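Local coordinates for probable Rab-related GTPase (Acanthamoeba polyphaga mimivirus, PDB 5XC5), which binds GTP with magnesium, belongs to the Rab family of small GTPases and may take part in protein transport, at residues Asn58-Ala63 against Lys73-Asn78; Asp96-Ile101 against Arg140-Asp145; Val147-Ser150 against Asp155-Asn158. The protein carries 1 engineered substitution. All coordinates share one frame; numbering follows the deposited sequence.

Interaction 1. Residues Asn58-Ala63 against Lys73-Asn78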
# COMPACT_ATOMS: atom_id res chain seq x y z
N ASN A 58 7.90 -6.69 8.17
CA ASN A 58 7.36 -7.99 7.80
C ASN A 58 6.16 -7.70 6.89
O ASN A 58 5.10 -7.29 7.37
CB ASN A 58 6.95 -8.76 9.05
CG ASN A 58 8.15 -9.17 9.90
OD1 ASN A 58 9.24 -9.41 9.36
ND2 ASN A 58 7.95 -9.26 11.20
N ILE A 59 6.34 -7.91 5.59
CA ILE A 59 5.44 -7.37 4.56
C ILE A 59 4.66 -8.51 3.93
O ILE A 59 5.24 -9.50 3.47
CB ILE A 59 6.25 -6.63 3.48
CG1 ILE A 59 7.05 -5.49 4.12
CG2 ILE A 59 5.33 -6.13 2.38
CD1 ILE A 59 8.11 -4.90 3.21
N TRP A 60 3.33 -8.36 3.88
CA TRP A 60 2.45 -9.29 3.19
C TRP A 60 1.80 -8.56 2.02
O TRP A 60 1.13 -7.53 2.21
CB TRP A 60 1.38 -9.83 4.15
CG TRP A 60 1.88 -10.87 5.11
CD1 TRP A 60 2.24 -10.68 6.41
CD2 TRP A 60 2.05 -12.27 4.84
NE1 TRP A 60 2.63 -11.88 6.97
CE2 TRP A 60 2.53 -12.86 6.03
CE3 TRP A 60 1.87 -13.06 3.71
CZ2 TRP A 60 2.82 -14.23 6.12
CZ3 TRP A 60 2.16 -14.42 3.80
CH2 TRP A 60 2.63 -14.99 4.99
N ASP A 61 2.00 -9.10 0.82
CA ASP A 61 1.43 -8.59 -0.42
C ASP A 61 0.21 -9.45 -0.74
O ASP A 61 0.34 -10.65 -0.94
CB ASP A 61 2.49 -8.73 -1.51
CG ASP A 61 2.01 -8.30 -2.87
OD1 ASP A 61 1.03 -7.52 -2.94
OD2 ASP A 61 2.61 -8.73 -3.88
N THR A 62 -0.98 -8.84 -0.75
CA THR A 62 -2.22 -9.61 -0.79
C THR A 62 -2.92 -9.48 -2.14
O THR A 62 -2.60 -8.62 -2.96
CB THR A 62 -3.19 -9.18 0.32
OG1 THR A 62 -3.68 -7.86 0.05
CG2 THR A 62 -2.52 -9.18 1.67
N ALA A 63 -3.90 -10.36 -2.35
CA ALA A 63 -4.67 -10.38 -3.59
C ALA A 63 -5.73 -9.29 -3.61
O ALA A 63 -6.47 -9.09 -2.64
CB ALA A 63 -5.39 -11.73 -3.71
N LYS A 73 -8.52 -11.40 3.52
CA LYS A 73 -9.11 -11.08 4.82
C LYS A 73 -8.34 -11.73 5.96
O LYS A 73 -8.26 -11.16 7.06
CB LYS A 73 -10.57 -11.54 4.82
CG LYS A 73 -11.29 -11.43 6.15
CD LYS A 73 -12.79 -11.75 6.01
CE LYS A 73 -13.55 -10.64 5.29
NZ LYS A 73 -14.97 -11.00 4.97
N MET A 74 -7.74 -12.90 5.73
CA MET A 74 -7.05 -13.63 6.79
C MET A 74 -5.72 -13.01 7.16
O MET A 74 -5.07 -13.49 8.10
CB MET A 74 -6.87 -15.09 6.37
CG MET A 74 -8.18 -15.84 6.18
SD MET A 74 -9.21 -15.83 7.66
CE MET A 74 -8.19 -16.78 8.77
N TYR A 75 -5.30 -11.95 6.47
CA TYR A 75 -4.03 -11.29 6.73
C TYR A 75 -4.18 -9.94 7.41
O TYR A 75 -3.17 -9.30 7.73
CB TYR A 75 -3.21 -11.20 5.43
CG TYR A 75 -2.80 -12.58 5.00
CD1 TYR A 75 -3.62 -13.34 4.18
CD2 TYR A 75 -1.63 -13.16 5.47
CE1 TYR A 75 -3.28 -14.64 3.82
CE2 TYR A 75 -1.27 -14.45 5.12
CZ TYR A 75 -2.10 -15.18 4.29
OH TYR A 75 -1.75 -16.47 3.94
N TYR A 76 -5.42 -9.50 7.67
CA TYR A 76 -5.65 -8.21 8.31
C TYR A 76 -5.13 -8.19 9.75
O TYR A 76 -4.57 -7.19 10.20
CB TYR A 76 -7.14 -7.90 8.35
CG TYR A 76 -7.81 -7.56 7.05
CD1 TYR A 76 -7.15 -6.87 6.04
CD2 TYR A 76 -9.14 -7.92 6.83
CE1 TYR A 76 -7.79 -6.56 4.85
CE2 TYR A 76 -9.78 -7.61 5.66
CZ TYR A 76 -9.11 -6.93 4.67
OH TYR A 76 -9.75 -6.63 3.48
N THR A 77 -5.37 -9.27 10.49
CA THR A 77 -5.20 -9.22 11.94
C THR A 77 -3.75 -8.96 12.31
O THR A 77 -2.82 -9.42 11.64
CB THR A 77 -5.73 -10.51 12.57
OG1 THR A 77 -5.68 -10.40 14.00
CG2 THR A 77 -4.91 -11.71 12.13
N ASN A 78 -3.55 -8.17 13.37
CA ASN A 78 -2.25 -7.84 13.93
C ASN A 78 -1.40 -6.96 13.02
O ASN A 78 -0.19 -6.83 13.25
CB ASN A 78 -1.46 -9.07 14.38
CG ASN A 78 -2.15 -9.83 15.49
OD1 ASN A 78 -2.69 -9.22 16.41
ND2 ASN A 78 -2.15 -11.15 15.40
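Tyr75 leans over the indole of Trp60, bringing together two aromatic residues of what corresponds by position to the hydrophobic triad of Rab GTPases. The third would be Phe42, in the predicted effector region, whose ring also meets Trp60 with planes at about 55°. Trp60 sits near the end of strand 54-61, just before Asp61, Thr62 and Ala63, which are GTP-binding residues by similarity, and Tyr75 lies in the 3-10 turn that follows helix 69-72. From its base outward, Tyr75 first passes Thr62: CB lies 4.3 Å from Thr62 CG2, while Thr62 OG1 is turned inward to the carbonyl oxygen of Leu10. With CG placed opposite the carbonyl carbon (chi1 -67°), the phenol then swings across the Trp60 benzo ring. CD2 settles 3.8 Å from Trp60 CD2, at the fused edge of the indole. CE2 reaches farther, lying 3.7 Å from Trp60 CZ3 and about as close to CE3, above one face and displaced toward the rim. The centroid of the Tyr75 ring is 4.8 Å from that of the Trp60 six-membered ring, and the planes are inclined at 41°, an oblique meeting of rings. One side of the tyrosine ring therefore dips toward the indole, an apolar contact with no hydrogen bond across it. Beyond CZ, Tyr75 OH ends 4.4 Å from Trp60 CZ3.

Interaction 2. Residues Asp96-Ile101 against Arg140-Asp145. With ACT (acetate ion), chain E.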
# COMPACT_ATOMS: atom_id res chain seq x y z
N ASP A 96 -13.05 1.84 -4.32
CA ASP A 96 -12.82 0.66 -3.49
C ASP A 96 -12.00 0.97 -2.23
O ASP A 96 -12.09 0.21 -1.26
CB ASP A 96 -12.09 -0.42 -4.28
CG ASP A 96 -12.93 -1.03 -5.39
OD1 ASP A 96 -14.17 -0.86 -5.39
OD2 ASP A 96 -12.34 -1.70 -6.26
N VAL A 97 -11.19 2.04 -2.23
CA VAL A 97 -10.33 2.33 -1.08
C VAL A 97 -11.15 2.44 0.20
O VAL A 97 -10.74 1.94 1.26
CB VAL A 97 -9.49 3.60 -1.33
CG1 VAL A 97 -8.77 4.04 -0.05
CG2 VAL A 97 -8.47 3.37 -2.43
N TYR A 98 -12.31 3.11 0.13
CA TYR A 98 -13.14 3.22 1.33
C TYR A 98 -13.44 1.86 1.92
O TYR A 98 -13.38 1.68 3.14
CB TYR A 98 -14.47 3.94 1.04
CG TYR A 98 -15.24 4.15 2.34
CD1 TYR A 98 -16.07 3.16 2.87
CD2 TYR A 98 -15.09 5.32 3.07
CE1 TYR A 98 -16.75 3.35 4.08
CE2 TYR A 98 -15.77 5.53 4.26
CZ TYR A 98 -16.59 4.55 4.76
OH TYR A 98 -17.25 4.77 5.95
N TYR A 99 -13.78 0.89 1.07
CA TYR A 99 -14.21 -0.41 1.56
C TYR A 99 -13.04 -1.26 2.03
O TYR A 99 -13.19 -2.04 2.98
CB TYR A 99 -15.07 -1.12 0.52
CG TYR A 99 -16.22 -0.23 0.09
CD1 TYR A 99 -17.35 -0.10 0.89
CD2 TYR A 99 -16.15 0.51 -1.08
CE1 TYR A 99 -18.40 0.73 0.51
CE2 TYR A 99 -17.19 1.34 -1.47
CZ TYR A 99 -18.31 1.45 -0.67
OH TYR A 99 -19.35 2.28 -1.05
N TRP A 100 -11.87 -1.09 1.42
CA TRP A 100 -10.68 -1.76 1.92
C TRP A 100 -10.36 -1.31 3.34
O TRP A 100 -10.08 -2.14 4.22
CB TRP A 100 -9.49 -1.46 1.00
CG TRP A 100 -9.49 -2.25 -0.27
CD1 TRP A 100 -9.62 -1.77 -1.52
CD2 TRP A 100 -9.33 -3.67 -0.39
NE1 TRP A 100 -9.57 -2.79 -2.44
CE2 TRP A 100 -9.39 -3.97 -1.77
CE3 TRP A 100 -9.16 -4.70 0.53
CZ2 TRP A 100 -9.27 -5.27 -2.25
CZ3 TRP A 100 -9.04 -6.00 0.05
CH2 TRP A 100 -9.09 -6.26 -1.33
N ILE A 101 -10.40 0.01 3.58
CA ILE A 101 -10.10 0.54 4.91
C ILE A 101 -11.17 0.11 5.90
O ILE A 101 -10.87 -0.29 7.03
CB ILE A 101 -9.93 2.06 4.84
CG1 ILE A 101 -8.66 2.43 4.07
CG2 ILE A 101 -9.89 2.67 6.23
CD1 ILE A 101 -8.50 3.93 3.86
N ARG A 140 -8.66 13.09 4.56
CA ARG A 140 -8.99 13.96 5.69
C ARG A 140 -10.17 13.42 6.48
O ARG A 140 -10.27 13.66 7.68
CB ARG A 140 -9.30 15.37 5.19
CG ARG A 140 -9.54 16.41 6.31
CD ARG A 140 -8.28 16.56 7.13
NE ARG A 140 -8.41 17.49 8.25
CZ ARG A 140 -8.91 17.17 9.44
NH1 ARG A 140 -9.36 15.94 9.64
NH2 ARG A 140 -8.96 18.06 10.41
N ASP A 141 -11.05 12.67 5.82
CA ASP A 141 -12.28 12.16 6.42
C ASP A 141 -12.14 10.76 7.00
O ASP A 141 -13.05 10.31 7.71
CB ASP A 141 -13.40 12.14 5.38
CG ASP A 141 -13.85 13.54 4.97
OD1 ASP A 141 -13.53 14.51 5.69
OD2 ASP A 141 -14.53 13.66 3.93
N ASN A 142 -11.05 10.05 6.72
CA ASN A 142 -10.97 8.63 7.04
C ASN A 142 -9.75 8.27 7.87
O ASN A 142 -9.35 7.11 7.89
CB ASN A 142 -11.06 7.79 5.76
CG ASN A 142 -12.45 7.82 5.15
OD1 ASN A 142 -13.35 7.15 5.63
ND2 ASN A 142 -12.62 8.62 4.10
N ASP A 143 -9.16 9.24 8.57
CA ASP A 143 -8.09 8.97 9.53
C ASP A 143 -6.94 8.20 8.89
O ASP A 143 -6.49 7.18 9.39
CB ASP A 143 -8.64 8.26 10.77
CG ASP A 143 -7.61 8.12 11.88
OD1 ASP A 143 -6.68 8.95 11.96
OD2 ASP A 143 -7.75 7.17 12.68
N CYS A 144 -6.47 8.71 7.75
CA CYS A 144 -5.39 8.08 7.02
C CYS A 144 -4.63 9.15 6.25
O CYS A 144 -5.10 10.28 6.10
CB CYS A 144 -5.90 6.97 6.08
SG CYS A 144 -7.05 7.51 4.79
N ASP A 145 -3.44 8.78 5.79
CA ASP A 145 -2.55 9.65 5.05
C ASP A 145 -2.55 9.23 3.59
O ASP A 145 -3.12 8.20 3.22
CB ASP A 145 -1.15 9.54 5.67
CG ASP A 145 -0.22 10.70 5.31
OD1 ASP A 145 -0.65 11.70 4.70
OD2 ASP A 145 0.98 10.59 5.65
C ACT E . -10.10 16.31 13.28
O ACT E . -9.68 15.50 12.44
OXT ACT E . -10.29 17.49 12.92
CH3 ACT E . -10.37 15.88 14.67
O HOH W 1 -13.14 3.69 5.39
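Asn142 OD1 approaches the Tyr98 ring at CE2, 3.2 Å away, with the amide and ring planes 79° apart. No hydrogen bond joins the two side chains directly. Deeper in the contact, Ile101 CD1 rests 4.0 Å from Cys144 SG, apolar packing between helix 91-107 and the loop before strand 145-148. A water lies over the centre of one Tyr98 face, 3.3 Å above its plane; it donates to Tyr98 O and, weakly, to Asn142 OD1. The phenol flanks this water because its CG stands opposite the backbone N (chi1 -174°). Farther out, Asn142 ND2 bonds to Phe138 O and Asn142 O to Arg105 NH1, which probably help to hold this loop; the Phe138 side chain also touches Tyr98 and Ile101. At the outer end Arg140 holds an acetate, probably from the crystallisation liquor, through side-by-side bonds at the guanidinium edge, NH1 to O and NH2 to OXT, each 2.9 Å; the second is nearly straight at 171°. This contact in the Ras-like fold thus combines a small apolar centre with a polar margin bridged only weakly by water, so its cohesion probably owes more to packing and to bonds within the loop than to direct polar bonds.

Interaction 3. Residues Val147-Ser150 against Asp155-Asn158. With GTP (guanosine-5'-triphosphate), chain B.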
# COMPACT_ATOMS: atom_id res chain seq x y z
N VAL A 147 -0.15 9.46 -0.38
CA VAL A 147 1.12 9.67 -1.06
C VAL A 147 0.89 9.30 -2.52
O VAL A 147 0.03 8.48 -2.84
CB VAL A 147 2.23 8.80 -0.40
CG1 VAL A 147 1.95 7.31 -0.57
CG2 VAL A 147 3.61 9.16 -0.94
N PHE A 148 1.70 9.88 -3.41
CA PHE A 148 1.62 9.60 -4.84
C PHE A 148 2.85 8.83 -5.29
O PHE A 148 3.98 9.13 -4.87
CB PHE A 148 1.50 10.91 -5.62
CG PHE A 148 0.17 11.59 -5.43
CD1 PHE A 148 -0.07 12.41 -4.33
CD2 PHE A 148 -0.85 11.39 -6.34
CE1 PHE A 148 -1.30 13.03 -4.15
CE2 PHE A 148 -2.08 12.02 -6.17
CZ PHE A 148 -2.30 12.83 -5.07
N ALA A 149 2.64 7.82 -6.14
CA ALA A 149 3.76 6.96 -6.52
C ALA A 149 3.59 6.40 -7.93
O ALA A 149 2.52 6.46 -8.54
CB ALA A 149 3.94 5.81 -5.52
N SER A 150 4.70 5.88 -8.45
CA SER A 150 4.73 4.99 -9.61
C SER A 150 5.67 3.85 -9.26
O SER A 150 6.79 4.08 -8.81
CB SER A 150 5.29 5.72 -10.83
OG SER A 150 5.53 4.79 -11.89
N ASP A 155 12.29 6.26 -6.62
CA ASP A 155 12.27 7.38 -5.69
C ASP A 155 10.90 7.51 -5.01
O ASP A 155 10.81 7.86 -3.83
CB ASP A 155 12.64 8.68 -6.40
CG ASP A 155 14.10 8.75 -6.78
OD1 ASP A 155 14.86 7.79 -6.50
OD2 ASP A 155 14.50 9.77 -7.37
N THR A 156 9.82 7.21 -5.74
CA THR A 156 8.51 7.31 -5.12
C THR A 156 8.23 6.13 -4.19
O THR A 156 7.51 6.29 -3.20
CB THR A 156 7.40 7.41 -6.16
OG1 THR A 156 7.15 6.14 -6.77
CG2 THR A 156 7.71 8.47 -7.22
N VAL A 157 8.81 4.96 -4.47
CA VAL A 157 8.61 3.81 -3.60
C VAL A 157 9.43 3.95 -2.33
O VAL A 157 8.95 3.68 -1.23
CB VAL A 157 8.94 2.52 -4.38
CG1 VAL A 157 8.93 1.31 -3.46
CG2 VAL A 157 7.96 2.34 -5.54
N ASN A 158 10.67 4.43 -2.46
CA ASN A 158 11.45 4.74 -1.27
C ASN A 158 10.74 5.74 -0.39
O ASN A 158 10.75 5.62 0.85
CB ASN A 158 12.82 5.26 -1.71
CG ASN A 158 13.66 5.73 -0.55
OD1 ASN A 158 13.80 6.93 -0.32
ND2 ASN A 158 14.23 4.79 0.19
PG GTP B . -3.23 -8.10 -7.89
O1G GTP B . -2.13 -8.98 -7.33
O2G GTP B . -4.00 -8.79 -8.98
O3G GTP B . -4.13 -7.56 -6.81
O3B GTP B . -2.58 -6.81 -8.66
PB GTP B . -1.40 -5.83 -8.13
O1B GTP B . -0.36 -6.61 -7.34
O2B GTP B . -2.00 -4.68 -7.38
O3A GTP B . -0.80 -5.16 -9.47
PA GTP B . 0.56 -5.61 -10.23
O1A GTP B . 1.80 -5.17 -9.43
O2A GTP B . 0.49 -7.10 -10.62
O5' GTP B . 0.49 -4.65 -11.54
C5' GTP B . -0.56 -4.78 -12.48
C4' GTP B . -0.11 -4.17 -13.81
O4' GTP B . 0.04 -2.77 -13.62
C3' GTP B . 1.22 -4.69 -14.31
O3' GTP B . 1.19 -4.84 -15.72
C2' GTP B . 2.19 -3.59 -13.94
O2' GTP B . 3.31 -3.53 -14.80
C1' GTP B . 1.32 -2.35 -14.04
N9 GTP B . 1.83 -1.32 -13.13
C8 GTP B . 2.20 -1.47 -11.82
N7 GTP B . 2.61 -0.27 -11.34
C5 GTP B . 2.50 0.64 -12.34
C6 GTP B . 2.77 2.00 -12.41
O6 GTP B . 3.20 2.67 -11.46
N1 GTP B . 2.54 2.62 -13.62
C2 GTP B . 2.05 1.95 -14.72
N2 GTP B . 1.86 2.63 -15.84
N3 GTP B . 1.77 0.60 -14.66
C4 GTP B . 2.01 -0.02 -13.47
O HOH W 2 6.16 8.79 -3.06
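Thr156 and Ser150 meet through the one direct hydrogen bond of this contact: the backbone N of Ser150 donates to Thr156 OG1 over 3.0 Å, with an N-H...O angle of 162°. The threonine hydroxyl is set for this by its first torsion, which puts OG1 between its own backbone N and carbonyl carbon (chi1 75°). OG1 is also hydrogen-bonded to Glu153 O, three residues earlier and just ahead of the helix, so a single side-chain oxygen joins the loop after strand 145-148 to the first turn of helix 154-169. A second polar link is made by water, which donates to Phe148 O at 2.9 Å and to Thr156 O at 2.8 Å, bridging two carbonyl groups that could not bond to each other.

Van der Waals contacts fill in around these bonds. Ala149 CB, directed at the helix, lies 3.5 Å from Thr156 OG1 and 3.9 Å from Thr156 CB. Val157 CG2 comes to 3.9 Å from Ser150 O.

The nucleotide is met on another side of the loop. Ser150 OG stands 3.2 Å from GTP O6, with Asp122 OD1 as its firmer partner, and GTP is itself hydrogen-bonded to Asp122 OD1 and to Ser151 OG. By position, Ser150-Ser151-Phe152 corresponds to the G5 (SAK) loop of Ras-like GTPases, though only its serine is kept. Thr156 grips the backbone of the very residue whose side chain faces the base, and so probably helps to position it.

Within the fold, the loop continues one of the two outermost strands, 145-148. Ala149 is backbone-bonded to Ala118 of strand 113-119 and to Ile121 in the loop beyond it, and its side chain touches Leu160 of helix 154-169, while Phe148 packs on Ile135 of helix 132-141.

Overall arrangement
From the N terminus, interaction 1 comes first and closes a short loop holding helix 69-72, between strand 54-61 and the approach to strand 81-87. Interaction 2 closes a longer excursion: the chain leaves helix 91-107, runs through strand 113-119 and returns along helix 132-141. Interaction 3 closes the short connection from strand 145-148 into helix 154-169. The three follow one another in series; none nests or crosses. Interactions 1 and 2 touch where Tyr76 OH lies 3.6 Å from Trp100 CZ3, while interaction 2 runs on in sequence into interaction 3. Interactions 1 and 3 lie on opposite sides of the chain's centre, their centres about 21 Å apart, and both reach the central sheet.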